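Long-range contacts in putative methylase (Clostridium difficile, PDB 3LDU), which probably methylates guanine bases of ribosomal RNA and binds GTP in its methyltransferase domain: residues K167-R171 / T208-E212; L56-V62 / G162-R168. One frame throughout, in Å; residues are numbered along the deposited sequence.

Contact 1. Residues K167-R171 / T208-E212; sequences KRGYR and TILIE. With GTP (guanosine-5'-triphosphate), chain B.
The carboxylate of Glu212 is gripped by two side chains of the loop 167-171. Arg168 meets it side-on with two nitrogens, one to each oxygen, in a salt bridge: NE donates to OE2 of Glu212 at 2.9 Å, on the syn side but tilted somewhat from the carboxylate plane, and NH1 to OE1 at 2.9 Å, from above that plane. Both oxygens lie close to the guanidinium plane, although the two flat groups are turned 39° apart. Tyr170 supplies a third bond, its OH donating to OE2 of Glu212 at 2.7 Å on the anti lone pair, so that this buried oxygen accepts twice and the carboxylate is fixed in rotation. Three donors would probably keep Glu212 ionised.

The phenol ring is also held from one face, where CG2 of Ile211 makes a CH-pi contact 3.7 Å from the ring centroid; CD1 of the same residue reaches the CE2 side. Bending of the Glu212 chain at chi2 (-73°) brings its carboxylate back to the ring edge. One turn earlier, CG2 of Thr208 packs 3.7 Å from OH of Tyr170, while OG1 of Thr208 donates to O2G of GTP at 3.1 Å.

Farther out, Glu181 of helix 181-189 touches Arg168, Tyr170 and Glu212 and forms a salt bridge with Arg171. The helix 208-217 follows the parallel strand 199-201, as expected of a Rossmann-like methyltransferase, and the contact ties the loop between strand 153-159 and helix 181-189 to the helix whose first turn binds the GTP gamma-phosphate.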
ATOM      1  N   LYS A 167       7.303   1.169  -0.798  1.00 26.27           N
ATOM      2  CA  LYS A 167       8.699   1.368  -0.452  1.00 26.58           C
ATOM      3  C   LYS A 167       8.795   2.607   0.429  1.00 29.61           C
ATOM      4  O   LYS A 167       8.950   3.728  -0.079  1.00 28.77           O
ATOM      5  CB  LYS A 167       9.546   1.508  -1.717  1.00 31.30           C
ATOM      6  CG  LYS A 167       9.387   0.338  -2.671  1.00 29.32           C
ATOM      7  CD  LYS A 167      10.295   0.434  -3.872  1.00 40.28           C
ATOM      8  CE  LYS A 167      10.180  -0.823  -4.722  1.00 50.83           C
ATOM      9  NZ  LYS A 167      11.268  -0.912  -5.740  1.00 61.83           N
ATOM     10  N   ARG A 168       8.663   2.417   1.741  1.00 23.45           N
ATOM     11  CA  ARG A 168       8.748   3.535   2.685  1.00 25.61           C
ATOM     12  C   ARG A 168      10.187   4.025   2.787  1.00 31.83           C
ATOM     13  O   ARG A 168      10.438   5.186   3.107  1.00 35.92           O
ATOM     14  CB  ARG A 168       8.255   3.148   4.089  1.00 28.85           C
ATOM     15  CG  ARG A 168       6.750   3.271   4.356  1.00 33.76           C
ATOM     16  CD  ARG A 168       6.044   2.154   3.689  1.00 26.16           C
ATOM     17  NE  ARG A 168       4.787   1.738   4.319  1.00 22.87           N
ATOM     18  CZ  ARG A 168       3.586   1.927   3.780  1.00 24.48           C
ATOM     19  NH1 ARG A 168       2.502   1.457   4.391  1.00 20.70           N
ATOM     20  NH2 ARG A 168       3.468   2.581   2.623  1.00 23.10           N
ATOM     21  N   GLY A 169      11.128   3.128   2.514  1.00 26.49           N
ATOM     22  CA  GLY A 169      12.540   3.447   2.631  1.00 30.29           C
ATOM     23  C   GLY A 169      13.273   2.577   3.635  1.00 33.89           C
ATOM     24  O   GLY A 169      14.492   2.634   3.730  1.00 35.54           O
ATOM     25  N   TYR A 170      12.541   1.762   4.387  1.00 38.91           N
ATOM     26  CA  TYR A 170      13.173   0.961   5.430  1.00 33.67           C
ATOM     27  C   TYR A 170      13.436  -0.486   5.036  1.00 43.05           C
ATOM     28  O   TYR A 170      14.131  -1.200   5.762  1.00 44.93           O
ATOM     29  CB  TYR A 170      12.363   1.004   6.727  1.00 31.86           C
ATOM     30  CG  TYR A 170      11.017   0.297   6.685  1.00 31.65           C
ATOM     31  CD1 TYR A 170       9.823   1.022   6.692  1.00 28.32           C
ATOM     32  CD2 TYR A 170      10.938  -1.092   6.664  1.00 30.90           C
ATOM     33  CE1 TYR A 170       8.584   0.372   6.674  1.00 29.13           C
ATOM     34  CE2 TYR A 170       9.706  -1.752   6.649  1.00 31.18           C
ATOM     35  CZ  TYR A 170       8.535  -1.015   6.651  1.00 31.78           C
ATOM     36  OH  TYR A 170       7.321  -1.672   6.647  1.00 30.19           O
ATOM     37  N   ARG A 171      12.889  -0.926   3.905  1.00 44.87           N
ATOM     38  CA  ARG A 171      13.043  -2.321   3.501  1.00 56.77           C
ATOM     39  C   ARG A 171      14.409  -2.563   2.885  1.00 69.69           C
ATOM     40  O   ARG A 171      14.711  -2.082   1.791  1.00 68.91           O
ATOM     41  CB  ARG A 171      11.934  -2.780   2.545  1.00 65.91           C
ATOM     42  CG  ARG A 171      12.001  -4.278   2.208  1.00 69.62           C
ATOM     43  CD  ARG A 171      11.134  -5.156   3.133  1.00 70.28           C
ATOM     44  NE  ARG A 171       9.725  -5.139   2.740  1.00 73.28           N
ATOM     45  CZ  ARG A 171       9.266  -5.548   1.555  1.00 77.38           C
ATOM     46  NH1 ARG A 171       7.966  -5.494   1.290  1.00 69.49           N
ATOM     47  NH2 ARG A 171      10.103  -6.003   0.627  1.00 82.77           N
ATOM     48  N   THR A 208       8.216  -6.530   9.042  1.00 17.56           N
ATOM     49  CA  THR A 208       7.362  -5.573   8.332  1.00 16.71           C
ATOM     50  C   THR A 208       6.050  -5.287   9.063  1.00 14.47           C
ATOM     51  O   THR A 208       5.650  -4.133   9.201  1.00 19.92           O
ATOM     52  CB  THR A 208       7.031  -6.107   6.937  1.00 19.06           C
ATOM     53  OG1 THR A 208       8.251  -6.313   6.217  1.00 26.34           O
ATOM     54  CG2 THR A 208       6.170  -5.108   6.167  1.00 17.58           C
ATOM     55  N   ILE A 209       5.383  -6.341   9.527  1.00 17.41           N
ATOM     56  CA  ILE A 209       4.111  -6.164  10.202  1.00 18.00           C
ATOM     57  C   ILE A 209       4.277  -5.288  11.440  1.00 21.07           C
ATOM     58  O   ILE A 209       3.481  -4.387  11.674  1.00 17.70           O
ATOM     59  CB  ILE A 209       3.477  -7.528  10.553  1.00 16.39           C
ATOM     60  CG1 ILE A 209       2.982  -8.181   9.259  1.00 16.28           C
ATOM     61  CG2 ILE A 209       2.318  -7.357  11.542  1.00 20.08           C
ATOM     62  CD1 ILE A 209       2.403  -9.571   9.460  1.00 21.07           C
ATOM     63  N   LEU A 210       5.307  -5.565  12.235  1.00 16.22           N
ATOM     64  CA  LEU A 210       5.535  -4.799  13.460  1.00 16.42           C
ATOM     65  C   LEU A 210       6.005  -3.370  13.200  1.00 17.61           C
ATOM     66  O   LEU A 210       5.593  -2.446  13.892  1.00 19.47           O
ATOM     67  CB  LEU A 210       6.534  -5.505  14.364  1.00 18.62           C
ATOM     68  CG  LEU A 210       6.009  -6.841  14.869  1.00 17.55           C
ATOM     69  CD1 LEU A 210       7.118  -7.600  15.615  1.00 20.40           C
ATOM     70  CD2 LEU A 210       4.812  -6.577  15.745  1.00 19.97           C
ATOM     71  N   ILE A 211       6.884  -3.195  12.224  1.00 19.39           N
ATOM     72  CA  ILE A 211       7.270  -1.835  11.825  1.00 20.17           C
ATOM     73  C   ILE A 211       6.041  -1.017  11.401  1.00 20.01           C
ATOM     74  O   ILE A 211       5.855   0.120  11.848  1.00 20.67           O
ATOM     75  CB  ILE A 211       8.377  -1.863  10.745  1.00 17.78           C
ATOM     76  CG1 ILE A 211       9.649  -2.461  11.344  1.00 20.20           C
ATOM     77  CG2 ILE A 211       8.655  -0.454  10.195  1.00 17.53           C
ATOM     78  CD1 ILE A 211      10.699  -2.894  10.325  1.00 23.39           C
ATOM     79  N   GLU A 212       5.182  -1.591  10.561  1.00 17.44           N
ATOM     80  CA  GLU A 212       3.964  -0.882  10.187  1.00 18.17           C
ATOM     81  C   GLU A 212       3.071  -0.575  11.381  1.00 18.81           C
ATOM     82  O   GLU A 212       2.503   0.526  11.470  1.00 20.57           O
ATOM     83  CB  GLU A 212       3.190  -1.608   9.085  1.00 19.52           C
ATOM     84  CG  GLU A 212       3.964  -1.702   7.796  1.00 19.93           C
ATOM     85  CD  GLU A 212       4.060  -0.351   7.070  1.00 19.12           C
ATOM     86  OE1 GLU A 212       3.057   0.391   7.032  1.00 20.84           O
ATOM     87  OE2 GLU A 212       5.136  -0.051   6.538  1.00 23.17           O
TER
HETATM   88  PG  GTP B 383       7.741 -10.209   6.832  0.70 67.03           P
HETATM   89  O1G GTP B 383       7.308  -9.842   8.236  0.70 70.63           O
HETATM   90  O2G GTP B 383       7.151  -9.207   5.877  0.70 65.55           O
HETATM   91  O3G GTP B 383       9.243 -10.142   6.689  0.70 62.43           O
HETATM   92  O3B GTP B 383       7.200 -11.701   6.510  0.70 73.72           O
HETATM   93  PB  GTP B 383       8.237 -12.937   6.429  0.70 99.85           P
HETATM   94  O1B GTP B 383       8.540 -13.190   4.972  0.70 98.87           O
HETATM   95  O2B GTP B 383       9.518 -12.623   7.155  0.70102.45           O
HETATM   96  O3A GTP B 383       7.555 -14.268   7.042  0.70 44.75           O
HETATM   97  PA  GTP B 383       7.747 -15.623   6.174  0.70 39.98           P
HETATM   98  O1A GTP B 383       9.199 -15.720   5.758  0.70 59.58           O
HETATM   99  O2A GTP B 383       6.860 -15.608   4.952  0.70 55.74           O
HETATM  100  O5' GTP B 383       7.435 -16.879   7.123  0.90 50.49           O
HETATM  101  C5' GTP B 383       7.213 -16.592   8.468  0.90 48.50           C
HETATM  102  C4' GTP B 383       8.554 -16.648   9.191  0.90 43.60           C
HETATM  103  O4' GTP B 383       8.386 -17.593  10.211  0.90 43.80           O
HETATM  104  C3' GTP B 383       9.768 -17.116   8.386  0.90 34.80           C
HETATM  105  O3' GTP B 383      10.738 -16.092   8.440  0.90 32.86           O
HETATM  106  C2' GTP B 383      10.303 -18.353   9.104  0.90 35.36           C
HETATM  107  O2' GTP B 383      11.690 -18.284   9.369  0.90 33.59           O
HETATM  108  C1' GTP B 383       9.597 -18.268  10.434  0.90 36.80           C
HETATM  109  N9  GTP B 383       9.250 -19.545  11.069  0.90 29.38           N
HETATM  110  C8  GTP B 383       8.991 -20.782  10.539  0.90 30.85           C
HETATM  111  N7  GTP B 383       8.699 -21.613  11.577  0.90 34.27           N
HETATM  112  C5  GTP B 383       8.781 -20.915  12.739  0.90 33.33           C
HETATM  113  C6  GTP B 383       8.587 -21.260  14.072  0.90 38.65           C
HETATM  114  O6  GTP B 383       8.277 -22.416  14.401  0.90 36.72           O
HETATM  115  N1  GTP B 383       8.749 -20.279  15.028  0.90 34.03           N
HETATM  116  C2  GTP B 383       9.093 -18.986  14.679  0.90 32.61           C
HETATM  117  N2  GTP B 383       9.220 -18.080  15.634  0.90 30.66           N
HETATM  118  N3  GTP B 383       9.298 -18.632  13.348  0.90 25.23           N
HETATM  119  C4  GTP B 383       9.129 -19.605  12.417  0.90 33.81           C

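Contact 2. Residues L56-V62 / G162-R168; sequences LRCAERV and GDALHKR
Two loops meet where the ferredoxin-like domain approaches the loop between strand 153-159 and helix 181-189, and a type I beta turn, Ala164 to Lys167, forms one side of the junction. At its start, the backbone N of Leu165 donates to O of Glu60 at 3.0 Å. The Leu165 side chain plugs the opposing loop: its CB lies 3.3 Å from O of Ala59, and its CD1 packs on CB of Ala59 at 3.9 Å and near CG2 of Val62.

Arg61 and Arg168 clamp the two ends. In the conformer described, one of two deposited, Arg61 bends at chi3 (64°) and turns its guanidinium end-on to O of Gly162, which accepts from NH1 at 3.0 Å and NH2 at 3.1 Å; NH2 also pairs with Asp159. Arg168, its NE held by Glu212, donates from NH1 to O of Arg57 at 3.0 Å on a lone pair, and its NH2 bonds to a water that links the carbonyls of Leu56 and Ala59. A second water donates to O and OE1 of Glu60 and accepts from N of His166; the Glu60 carboxylate also bonds Thr182 and pairs with Arg180.

Around this junction, Leu56 and Ala59 rest on helix 18-27 and strand 7-12, Val62 leads into strand 63-70, and Arg57 extends to helix 181-189.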
ATOM      1  N   LEU A  56      -1.109   8.066   3.195  1.00 18.53           N
ATOM      2  CA  LEU A  56      -1.806   6.815   2.881  1.00 18.75           C
ATOM      3  C   LEU A  56      -0.888   5.589   3.008  1.00 19.74           C
ATOM      4  O   LEU A  56       0.150   5.508   2.336  1.00 21.05           O
ATOM      5  CB  LEU A  56      -2.425   6.893   1.474  1.00 15.66           C
ATOM      6  CG  LEU A  56      -3.491   7.970   1.313  1.00 19.25           C
ATOM      7  CD1 LEU A  56      -3.976   7.989  -0.147  1.00 23.22           C
ATOM      8  CD2 LEU A  56      -4.661   7.742   2.271  1.00 22.74           C
ATOM      9  N   ARG A  57      -1.279   4.637   3.862  1.00 18.09           N
ATOM     10  CA  ARG A  57      -0.491   3.425   4.109  1.00 18.19           C
ATOM     11  C   ARG A  57      -0.915   2.248   3.248  1.00 18.85           C
ATOM     12  O   ARG A  57      -0.150   1.302   3.085  1.00 22.53           O
ATOM     13  CB  ARG A  57      -0.592   3.012   5.580  1.00 16.58           C
ATOM     14  CG  ARG A  57      -0.294   4.133   6.546  1.00 19.60           C
ATOM     15  CD  ARG A  57      -0.320   3.669   7.987  1.00 24.09           C
ATOM     16  NE  ARG A  57      -0.338   4.804   8.909  1.00 23.67           N
ATOM     17  CZ  ARG A  57       0.747   5.336   9.452  1.00 20.87           C
ATOM     18  NH1 ARG A  57       1.953   4.837   9.166  1.00 23.62           N
ATOM     19  NH2 ARG A  57       0.630   6.375  10.266  1.00 23.91           N
ATOM     20  N   CYS A  58      -2.125   2.307   2.692  1.00 17.30           N
ATOM     21  CA  CYS A  58      -2.655   1.185   1.906  1.00 17.23           C
ATOM     22  C   CYS A  58      -2.740   1.443   0.400  1.00 20.32           C
ATOM     23  O   CYS A  58      -3.164   0.584  -0.364  1.00 22.98           O
ATOM     24  CB  CYS A  58      -4.014   0.765   2.458  1.00 22.51           C
ATOM     25  SG  CYS A  58      -3.880   0.104   4.154  1.00 23.95           S
ATOM     26  N   ALA A  59      -2.338   2.642  -0.019  1.00 20.01           N
ATOM     27  CA  ALA A  59      -2.314   2.984  -1.437  1.00 22.99           C
ATOM     28  C   ALA A  59      -1.015   2.514  -2.063  1.00 18.63           C
ATOM     29  O   ALA A  59       0.045   2.663  -1.467  1.00 18.51           O
ATOM     30  CB  ALA A  59      -2.440   4.508  -1.609  1.00 18.18           C
ATOM     31  N   GLU A  60      -1.080   1.979  -3.277  1.00 16.91           N
ATOM     32  CA  GLU A  60       0.154   1.582  -3.953  1.00 19.74           C
ATOM     33  C   GLU A  60       0.791   2.781  -4.644  1.00 23.73           C
ATOM     34  O   GLU A  60       1.985   2.771  -4.926  1.00 23.18           O
ATOM     35  CB  GLU A  60      -0.098   0.484  -4.982  1.00 20.80           C
ATOM     36  CG  GLU A  60      -0.650  -0.793  -4.390  1.00 23.79           C
ATOM     37  CD  GLU A  60       0.301  -1.439  -3.395  1.00 29.03           C
ATOM     38  OE1 GLU A  60       1.525  -1.464  -3.655  1.00 23.41           O
ATOM     39  OE2 GLU A  60      -0.191  -1.943  -2.361  1.00 33.85           O
ATOM     40  N   ARG A  61      -0.028   3.794  -4.922  1.00 21.04           N
ATOM     41  CA  ARG A  61       0.470   5.064  -5.434  0.50 23.88           C
ATOM     42  C   ARG A  61      -0.674   6.050  -5.562  1.00 19.86           C
ATOM     43  O   ARG A  61      -1.811   5.747  -5.196  1.00 21.19           O
ATOM     44  CB  ARG A  61       1.241   4.908  -6.751  0.50 26.77           C
ATOM     45  CG  ARG A  61       0.496   4.163  -7.834  0.50 22.61           C
ATOM     46  CD  ARG A  61       1.304   4.133  -9.123  0.50 32.22           C
ATOM     47  NE  ARG A  61       2.556   3.388  -8.988  0.50 32.08           N
ATOM     48  CZ  ARG A  61       3.746   3.947  -8.802  0.50 31.62           C
ATOM     49  NH1 ARG A  61       4.831   3.185  -8.697  0.50 27.90           N
ATOM     50  NH2 ARG A  61       3.852   5.265  -8.721  0.50 20.26           N
ATOM     51  N   VAL A  62      -0.339   7.277  -5.942  1.00 18.89           N
ATOM     52  CA  VAL A  62      -1.331   8.336  -6.000  1.00 18.46           C
ATOM     53  C   VAL A  62      -1.262   8.949  -7.389  1.00 20.37           C
ATOM     54  O   VAL A  62      -0.226   9.497  -7.772  1.00 20.21           O
ATOM     55  CB  VAL A  62      -1.067   9.422  -4.943  1.00 17.50           C
ATOM     56  CG1 VAL A  62      -2.061  10.593  -5.119  1.00 24.50           C
ATOM     57  CG2 VAL A  62      -1.147   8.825  -3.537  1.00 20.74           C
ATOM     58  N   GLY A 162       6.094   8.175  -8.046  1.00 20.64           N
ATOM     59  CA  GLY A 162       7.417   7.722  -8.436  1.00 27.42           C
ATOM     60  C   GLY A 162       7.630   6.283  -7.973  1.00 26.44           C
ATOM     61  O   GLY A 162       6.924   5.379  -8.410  1.00 29.53           O
ATOM     62  N   ASP A 163       8.597   6.058  -7.096  1.00 29.30           N
ATOM     63  CA  ASP A 163       8.766   4.724  -6.513  1.00 30.96           C
ATOM     64  C   ASP A 163       7.469   4.278  -5.830  1.00 29.06           C
ATOM     65  O   ASP A 163       6.861   5.040  -5.085  1.00 29.83           O
ATOM     66  CB  ASP A 163       9.913   4.707  -5.498  1.00 35.42           C
ATOM     67  CG  ASP A 163      11.276   4.672  -6.154  1.00 56.39           C
ATOM     68  OD1 ASP A 163      11.347   4.421  -7.375  1.00 62.59           O
ATOM     69  OD2 ASP A 163      12.280   4.889  -5.442  1.00 65.71           O
ATOM     70  N   ALA A 164       7.041   3.049  -6.091  1.00 26.65           N
ATOM     71  CA  ALA A 164       5.820   2.523  -5.470  1.00 35.37           C
ATOM     72  C   ALA A 164       5.756   2.868  -3.978  1.00 31.35           C
ATOM     73  O   ALA A 164       6.760   2.776  -3.267  1.00 26.73           O
ATOM     74  CB  ALA A 164       5.723   1.016  -5.674  1.00 32.03           C
ATOM     75  N   LEU A 165       4.570   3.249  -3.506  1.00 27.08           N
ATOM     76  CA  LEU A 165       4.393   3.727  -2.139  1.00 27.81           C
ATOM     77  C   LEU A 165       4.792   2.708  -1.069  1.00 29.59           C
ATOM     78  O   LEU A 165       5.195   3.088   0.039  1.00 28.05           O
ATOM     79  CB  LEU A 165       2.944   4.188  -1.903  1.00 31.99           C
ATOM     80  CG  LEU A 165       2.624   5.635  -2.258  1.00 35.77           C
ATOM     81  CD1 LEU A 165       1.203   5.975  -1.824  1.00 34.29           C
ATOM     82  CD2 LEU A 165       3.645   6.591  -1.612  1.00 28.14           C
ATOM     83  N   HIS A 166       4.690   1.419  -1.384  1.00 25.54           N
ATOM     84  CA  HIS A 166       5.026   0.416  -0.375  1.00 27.32           C
ATOM     85  C   HIS A 166       6.496   0.514   0.033  1.00 31.28           C
ATOM     86  O   HIS A 166       6.892   0.016   1.093  1.00 30.50           O
ATOM     87  CB  HIS A 166       4.660  -1.005  -0.830  1.00 28.68           C
ATOM     88  CG  HIS A 166       5.568  -1.563  -1.889  1.00 28.78           C
ATOM     89  ND1 HIS A 166       6.707  -2.269  -1.590  1.00 31.32           N
ATOM     90  CD2 HIS A 166       5.477  -1.527  -3.241  1.00 34.09           C
ATOM     91  CE1 HIS A 166       7.298  -2.643  -2.720  1.00 35.78           C
ATOM     92  NE2 HIS A 166       6.576  -2.203  -3.728  1.00 33.13           N
ATOM     93  N   LYS A 167       7.303   1.169  -0.798  1.00 26.27           N
ATOM     94  CA  LYS A 167       8.699   1.368  -0.452  1.00 26.58           C
ATOM     95  C   LYS A 167       8.795   2.607   0.429  1.00 29.61           C
ATOM     96  O   LYS A 167       8.950   3.728  -0.079  1.00 28.77           O
ATOM     97  CB  LYS A 167       9.546   1.508  -1.717  1.00 31.30           C
ATOM     98  CG  LYS A 167       9.387   0.338  -2.671  1.00 29.32           C
ATOM     99  CD  LYS A 167      10.295   0.434  -3.872  1.00 40.28           C
ATOM    100  CE  LYS A 167      10.180  -0.823  -4.722  1.00 50.83           C
ATOM    101  NZ  LYS A 167      11.268  -0.912  -5.740  1.00 61.83           N
ATOM    102  N   ARG A 168       8.663   2.417   1.741  1.00 23.45           N
ATOM    103  CA  ARG A 168       8.748   3.535   2.685  1.00 25.61           C
ATOM    104  C   ARG A 168      10.187   4.025   2.787  1.00 31.83           C
ATOM    105  O   ARG A 168      10.438   5.186   3.107  1.00 35.92           O
ATOM    106  CB  ARG A 168       8.255   3.148   4.089  1.00 28.85           C
ATOM    107  CG  ARG A 168       6.750   3.271   4.356  1.00 33.76           C
ATOM    108  CD  ARG A 168       6.044   2.154   3.689  1.00 26.16           C
ATOM    109  NE  ARG A 168       4.787   1.738   4.319  1.00 22.87           N
ATOM    110  CZ  ARG A 168       3.586   1.927   3.780  1.00 24.48           C
ATOM    111  NH1 ARG A 168       2.502   1.457   4.391  1.00 20.70           N
ATOM    112  NH2 ARG A 168       3.468   2.581   2.623  1.00 23.10           N
TER
HETATM  113  O   HOH W   1       1.138   3.294   1.023  1.00 23.73           O
HETATM  114  O   HOH W   2       3.171   0.468  -3.711  1.00 33.26           O

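Arg168 belongs to both contacts and couples them: one guanidinium divides its N-H groups between a carboxylate in contact 1 and main-chain oxygens and water in contact 2. The centres lie about 12 Å apart, and segment 162-168 runs on into 167-171, sharing Lys167 and Arg168. Contact 1 is buried, fastens a loop to helix 208-217 and relies on charge, a phenol hydroxyl and an aromatic face beside bound nucleotide. Contact 2 is only partly buried, although nearer the centre of the chain, and joins two loops largely through main-chain acceptors, ordered water and one leucine. Together they connect the ferredoxin-like domain to the GTP-binding methyltransferase domain.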